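Putative alpha-L-fucosidase (Bacteroides thetaiotaomicron, PDB 3EYP) probably removes alpha-L-fucose from fucosylated sugars as a glycoside hydrolase of family 29. Local coordinates at residues 392-397 against 439-444; 381-386 against 417-422. All coordinates share one frame; numbering follows the deposited sequence.

Contact 1. Residues 392-397 against 439-444; sequences RTTKWS and IQDGKA
T394 and K395 both give their backbone N-H to one carbonyl, that of D441. T394 N is 2.8 Å from D441 O and K395 N is 3.1 Å away. Both come from the same face of its plane. K395 O is shared in turn: Q440 N binds it at 2.9 Å and D441 N only weakly. K443 N closes the end of the pairing on R392 O at 2.8 Å. This is antiparallel pairing between neighbouring strands of the F5/8 type C beta-sandwich, interrupted by two classic beta bulges, one on each strand. G442 fits here because a side chain would run into R392 O.

Between side chains, S397 OG binds Q440 OE1 at 2.6 Å. Q440 reaches it with its chain extended beyond CG (chi2 162°), passing K395. A water joins S397 OG to Q440 NE2, and D415 N also binds S397 OG.

Apolar contacts lie on the face carrying T393, W396 and I439. I439 CG2 meets T393 CG2 at 3.9 Å, the two side chains at about a right angle. At the loop end, A444 CB sits over one face of the R392 guanidinium, 3.6 Å from NH1, while R392 NE binds C445 O.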
loop_
_atom_site.group_PDB
_atom_site.type_symbol
_atom_site.label_atom_id
_atom_site.label_comp_id
_atom_site.label_asym_id
_atom_site.label_seq_id
_atom_site.Cartn_x
_atom_site.Cartn_y
_atom_site.Cartn_z
ATOM N N ARG A 392 -20.229 1.206 2.370
ATOM C CA ARG A 392 -21.645 1.253 2.807
ATOM C C ARG A 392 -21.914 2.426 3.694
ATOM O O ARG A 392 -22.791 3.216 3.458
ATOM C CB ARG A 392 -21.994 -0.048 3.545
ATOM C CG ARG A 392 -21.804 -1.245 2.675
ATOM C CD ARG A 392 -22.002 -2.539 3.409
ATOM N NE ARG A 392 -23.404 -2.874 3.577
ATOM C CZ ARG A 392 -24.178 -3.435 2.658
ATOM N NH1 ARG A 392 -25.444 -3.672 2.949
ATOM N NH2 ARG A 392 -23.727 -3.714 1.448
ATOM N N THR A 393 -21.159 2.486 4.766
ATOM C CA THR A 393 -21.216 3.638 5.719
ATOM C C THR A 393 -20.477 4.852 5.180
ATOM O O THR A 393 -19.390 4.741 4.587
ATOM C CB THR A 393 -20.681 3.220 7.110
ATOM O OG1 THR A 393 -21.521 2.139 7.606
ATOM C CG2 THR A 393 -20.639 4.407 8.055
ATOM N N THR A 394 -21.102 6.024 5.361
ATOM C CA THR A 394 -20.561 7.264 4.844
ATOM C C THR A 394 -20.483 8.396 5.824
ATOM O O THR A 394 -19.974 9.458 5.493
ATOM C CB THR A 394 -21.324 7.784 3.601
ATOM O OG1 THR A 394 -22.709 8.007 3.933
ATOM C CG2 THR A 394 -21.210 6.815 2.429
ATOM N N LYS A 395 -20.963 8.165 7.035
ATOM C CA LYS A 395 -20.722 9.126 8.111
ATOM C C LYS A 395 -20.756 8.399 9.429
ATOM O O LYS A 395 -21.611 7.528 9.632
ATOM C CB LYS A 395 -21.780 10.255 8.019
ATOM C CG LYS A 395 -21.605 11.353 9.014
ATOM C CD LYS A 395 -22.684 12.418 8.814
ATOM C CE LYS A 395 -22.696 13.397 9.990
ATOM N NZ LYS A 395 -24.012 14.160 10.005
ATOM N N TRP A 396 -19.776 8.677 10.264
ATOM C CA TRP A 396 -19.656 8.050 11.571
ATOM C C TRP A 396 -18.913 8.887 12.593
ATOM O O TRP A 396 -18.037 9.745 12.268
ATOM C CB TRP A 396 -19.020 6.649 11.483
ATOM C CG TRP A 396 -17.636 6.617 10.871
ATOM C CD1 TRP A 396 -17.330 6.650 9.556
ATOM C CD2 TRP A 396 -16.402 6.520 11.567
ATOM N NE1 TRP A 396 -15.969 6.574 9.381
ATOM C CE2 TRP A 396 -15.382 6.519 10.612
ATOM C CE3 TRP A 396 -16.058 6.458 12.916
ATOM C CZ2 TRP A 396 -14.025 6.445 10.959
ATOM C CZ3 TRP A 396 -14.724 6.397 13.251
ATOM C CH2 TRP A 396 -13.731 6.381 12.275
ATOM N N SER A 397 -19.301 8.653 13.834
ATOM C CA SER A 397 -18.680 9.340 14.986
ATOM C C SER A 397 -18.542 8.399 16.158
ATOM O O SER A 397 -19.216 7.394 16.249
ATOM C CB SER A 397 -19.477 10.537 15.438
ATOM O OG SER A 397 -19.835 11.350 14.366
ATOM N N ILE A 439 -23.187 5.182 13.717
ATOM C CA ILE A 439 -23.279 5.052 12.254
ATOM C C ILE A 439 -24.375 5.984 11.852
ATOM O O ILE A 439 -25.559 5.746 12.148
ATOM C CB ILE A 439 -23.599 3.591 11.776
ATOM C CG1 ILE A 439 -22.549 2.626 12.263
ATOM C CG2 ILE A 439 -23.725 3.487 10.197
ATOM C CD1 ILE A 439 -21.171 3.141 12.143
ATOM N N GLN A 440 -23.977 7.100 11.249
ATOM C CA GLN A 440 -24.873 8.246 11.018
ATOM C C GLN A 440 -25.497 8.347 9.658
ATOM O O GLN A 440 -26.561 8.894 9.499
ATOM C CB GLN A 440 -24.135 9.541 11.350
ATOM C CG GLN A 440 -23.905 9.612 12.813
ATOM C CD GLN A 440 -22.855 10.595 13.222
ATOM O OE1 GLN A 440 -21.686 10.499 12.825
ATOM N NE2 GLN A 440 -23.249 11.515 14.090
ATOM N N ASP A 441 -24.844 7.789 8.673
ATOM C CA ASP A 441 -25.329 7.837 7.282
ATOM C C ASP A 441 -24.568 6.843 6.442
ATOM O O ASP A 441 -23.448 6.404 6.802
ATOM C CB ASP A 441 -25.153 9.236 6.692
ATOM C CG ASP A 441 -26.109 9.525 5.552
ATOM O OD1 ASP A 441 -27.017 8.729 5.235
ATOM O OD2 ASP A 441 -25.940 10.575 4.927
ATOM N N GLY A 442 -25.207 6.491 5.330
ATOM C CA GLY A 442 -24.673 5.513 4.383
ATOM C C GLY A 442 -25.510 5.302 3.167
ATOM O O GLY A 442 -26.588 5.829 3.071
ATOM N N LYS A 443 -24.958 4.544 2.241
ATOM C CA LYS A 443 -25.636 4.114 1.033
ATOM C C LYS A 443 -26.363 2.783 1.266
ATOM O O LYS A 443 -27.248 2.392 0.490
ATOM C CB LYS A 443 -24.647 3.895 -0.091
ATOM C CG LYS A 443 -23.951 5.143 -0.517
ATOM C CD LYS A 443 -22.817 4.806 -1.465
ATOM C CE LYS A 443 -23.337 4.342 -2.815
ATOM N NZ LYS A 443 -22.315 3.628 -3.599
ATOM N N ALA A 444 -25.962 2.106 2.337
ATOM C CA ALA A 444 -26.616 0.858 2.741
ATOM C C ALA A 444 -26.424 0.538 4.221
ATOM O O ALA A 444 -25.668 1.173 4.930
ATOM C CB ALA A 444 -26.176 -0.329 1.869
HETATM O O HOH W 1 -24.103 2.562 6.879
HETATM O O HOH W 2 -21.662 13.519 15.479
#

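Contact 2. Residues 381-386 against 417-422; sequences LMIEEV and QAIGHK
The carboxylates of E385 and E384 are the flat groups that meet 417-422, and each uses an anti side. G420 N reaches E385 OE1 at 2.9 Å, 22° out of the carboxylate plane. A water also joins E385 OE1 to I419 N, and E385 OE2 is bound by the start of 392-397, so both oxygens have partners. K422 NZ meets E384 OE2 at 3.0 Å in a salt bridge, 29° out of plane. E384 OE1 binds T450 OG1. The imidazole of H421 stacks with the ring of Y18.

The E385 backbone also grips the loop. E385 N donates to G420 O at 2.8 Å, and a water bridges E385 O and H421 O. G420 has a positive phi, which suits glycine.

The E384 and K422 side chains run side by side. K422 bends at its last two torsions, which brings NZ to E384, and its CD packs 3.6 Å from M382 SD. I383 and I419 cross at about a right angle, with CG2 to CG2 at 3.8 Å.

With an alanine here in place of E384, the K422 ammonium would probably lose its close carboxylate and T450 OG1 its partner on this side chain.

Strand 380-385, in one sheet of the F5/8 type C sandwich, holds an irregular loop by two carboxylates and a backbone bond, beside apolar packing. K422 is buried, with E21 only a distant, weak ion partner and a glycerol, probably from the crystallisation liquor, hydrogen-bonded to NZ. The close E384 carboxylate probably does most to stabilise the K422 ammonium.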
loop_
_atom_site.group_PDB
_atom_site.type_symbol
_atom_site.label_atom_id
_atom_site.label_comp_id
_atom_site.label_asym_id
_atom_site.label_seq_id
_atom_site.Cartn_x
_atom_site.Cartn_y
_atom_site.Cartn_z
ATOM N N LEU A 381 -8.311 4.619 18.050
ATOM C CA LEU A 381 -9.388 3.715 17.694
ATOM C C LEU A 381 -9.312 3.364 16.210
ATOM O O LEU A 381 -8.649 4.051 15.405
ATOM C CB LEU A 381 -10.788 4.250 18.033
ATOM C CG LEU A 381 -11.213 5.584 17.415
ATOM C CD1 LEU A 381 -11.759 5.381 15.978
ATOM C CD2 LEU A 381 -12.194 6.351 18.311
ATOM N N MET A 382 -9.968 2.251 15.910
ATOM C CA MET A 382 -9.935 1.632 14.570
ATOM C C MET A 382 -11.263 0.957 14.254
ATOM O O MET A 382 -11.945 0.385 15.121
ATOM C CB MET A 382 -8.836 0.568 14.524
ATOM C CG MET A 382 -8.646 -0.171 13.154
ATOM S SD MET A 382 -7.011 -1.080 13.121
ATOM C CE MET A 382 -7.429 -2.482 14.088
ATOM N N ILE A 383 -11.610 1.031 12.989
ATOM C CA ILE A 383 -12.846 0.493 12.491
ATOM C C ILE A 383 -12.593 -0.075 11.089
ATOM O O ILE A 383 -11.845 0.507 10.306
ATOM C CB ILE A 383 -13.954 1.612 12.528
ATOM C CG1 ILE A 383 -15.347 1.047 12.257
ATOM C CG2 ILE A 383 -13.689 2.777 11.550
ATOM C CD1 ILE A 383 -16.405 2.030 12.699
ATOM N N GLU A 384 -13.170 -1.243 10.843
ATOM C CA GLU A 384 -13.000 -2.025 9.592
ATOM C C GLU A 384 -14.315 -2.496 9.016
ATOM O O GLU A 384 -15.107 -3.153 9.666
ATOM C CB GLU A 384 -12.099 -3.249 9.826
ATOM C CG GLU A 384 -10.727 -2.890 10.359
ATOM C CD GLU A 384 -9.908 -4.102 10.793
ATOM O OE1 GLU A 384 -10.429 -5.232 10.863
ATOM O OE2 GLU A 384 -8.712 -3.928 11.069
ATOM N N GLU A 385 -14.516 -2.146 7.761
ATOM C CA GLU A 385 -15.702 -2.489 6.989
ATOM C C GLU A 385 -15.511 -3.798 6.243
ATOM O O GLU A 385 -14.373 -4.255 5.970
ATOM C CB GLU A 385 -16.013 -1.332 5.995
ATOM C CG GLU A 385 -17.446 -1.173 5.640
ATOM C CD GLU A 385 -17.748 0.189 4.963
ATOM O OE1 GLU A 385 -16.782 0.850 4.476
ATOM O OE2 GLU A 385 -18.952 0.577 4.915
ATOM N N VAL A 386 -16.646 -4.441 5.971
ATOM C CA VAL A 386 -16.680 -5.648 5.151
ATOM C C VAL A 386 -16.576 -5.206 3.692
ATOM O O VAL A 386 -17.537 -4.955 3.050
ATOM C CB VAL A 386 -18.011 -6.488 5.391
ATOM C CG1 VAL A 386 -18.027 -7.764 4.531
ATOM C CG2 VAL A 386 -18.144 -6.858 6.886
ATOM N N GLN A 417 -16.059 10.212 7.518
ATOM C CA GLN A 417 -16.791 9.754 6.335
ATOM C C GLN A 417 -16.554 8.296 5.929
ATOM O O GLN A 417 -17.410 7.440 6.174
ATOM C CB GLN A 417 -16.507 10.671 5.185
ATOM C CG GLN A 417 -17.033 12.053 5.358
ATOM C CD GLN A 417 -16.707 12.888 4.137
ATOM O OE1 GLN A 417 -17.124 12.588 3.013
ATOM N NE2 GLN A 417 -15.960 13.910 4.342
ATOM N N ALA A 418 -15.380 8.020 5.342
ATOM C CA ALA A 418 -15.042 6.623 4.918
ATOM C C ALA A 418 -14.644 5.739 6.059
ATOM O O ALA A 418 -14.119 6.171 7.092
ATOM C CB ALA A 418 -13.905 6.600 3.846
ATOM N N ILE A 419 -14.910 4.462 5.824
ATOM C CA ILE A 419 -14.317 3.405 6.569
ATOM C C ILE A 419 -13.463 2.514 5.693
ATOM O O ILE A 419 -12.245 2.469 5.831
ATOM C CB ILE A 419 -15.331 2.543 7.327
ATOM C CG1 ILE A 419 -16.162 3.397 8.314
ATOM C CG2 ILE A 419 -14.554 1.508 8.089
ATOM C CD1 ILE A 419 -17.308 2.627 9.056
ATOM N N GLY A 420 -14.114 1.824 4.795
ATOM C CA GLY A 420 -13.436 0.834 3.979
ATOM C C GLY A 420 -12.655 -0.226 4.756
ATOM O O GLY A 420 -13.091 -0.781 5.784
ATOM N N HIS A 421 -11.451 -0.476 4.268
ATOM C CA HIS A 421 -10.626 -1.577 4.778
ATOM C C HIS A 421 -10.250 -1.400 6.199
ATOM O O HIS A 421 -10.263 -2.320 7.023
ATOM C CB HIS A 421 -9.325 -1.754 3.903
ATOM C CG HIS A 421 -8.446 -2.856 4.381
ATOM N ND1 HIS A 421 -7.195 -2.623 4.909
ATOM C CD2 HIS A 421 -8.640 -4.199 4.439
ATOM C CE1 HIS A 421 -6.646 -3.778 5.250
ATOM N NE2 HIS A 421 -7.492 -4.746 4.960
ATOM N N LYS A 422 -9.884 -0.186 6.499
ATOM C CA LYS A 422 -9.395 0.161 7.834
ATOM C C LYS A 422 -9.356 1.677 7.922
ATOM O O LYS A 422 -9.018 2.351 6.953
ATOM C CB LYS A 422 -7.989 -0.393 8.069
ATOM C CG LYS A 422 -7.512 -0.287 9.524
ATOM C CD LYS A 422 -5.989 -0.708 9.642
ATOM C CE LYS A 422 -5.782 -2.050 9.109
ATOM N NZ LYS A 422 -6.012 -3.153 10.121
HETATM O O HOH W 3 -16.970 3.316 3.891
HETATM O O HOH W 4 -11.749 -4.570 6.360
#

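Both contacts lie in the F5/8 type C domain, their centres about 11 Å apart. Contact 1 is partly buried and joins two strands of one sheet. Contact 2 is buried and joins a strand of the other sheet to a loop. Backbone bonds dominate contact 1, whereas carboxylates and a salt bridge carry much of contact 2. E385 connects them: its OE2 receives both R392 N and T393 N, at the start of the 392-397 segment. W396 connects them again. Its indole packs on I419, and NE1 binds A418 O. Contact 2 also faces the barrel part of the chain, where H421 N binds N289 OD1.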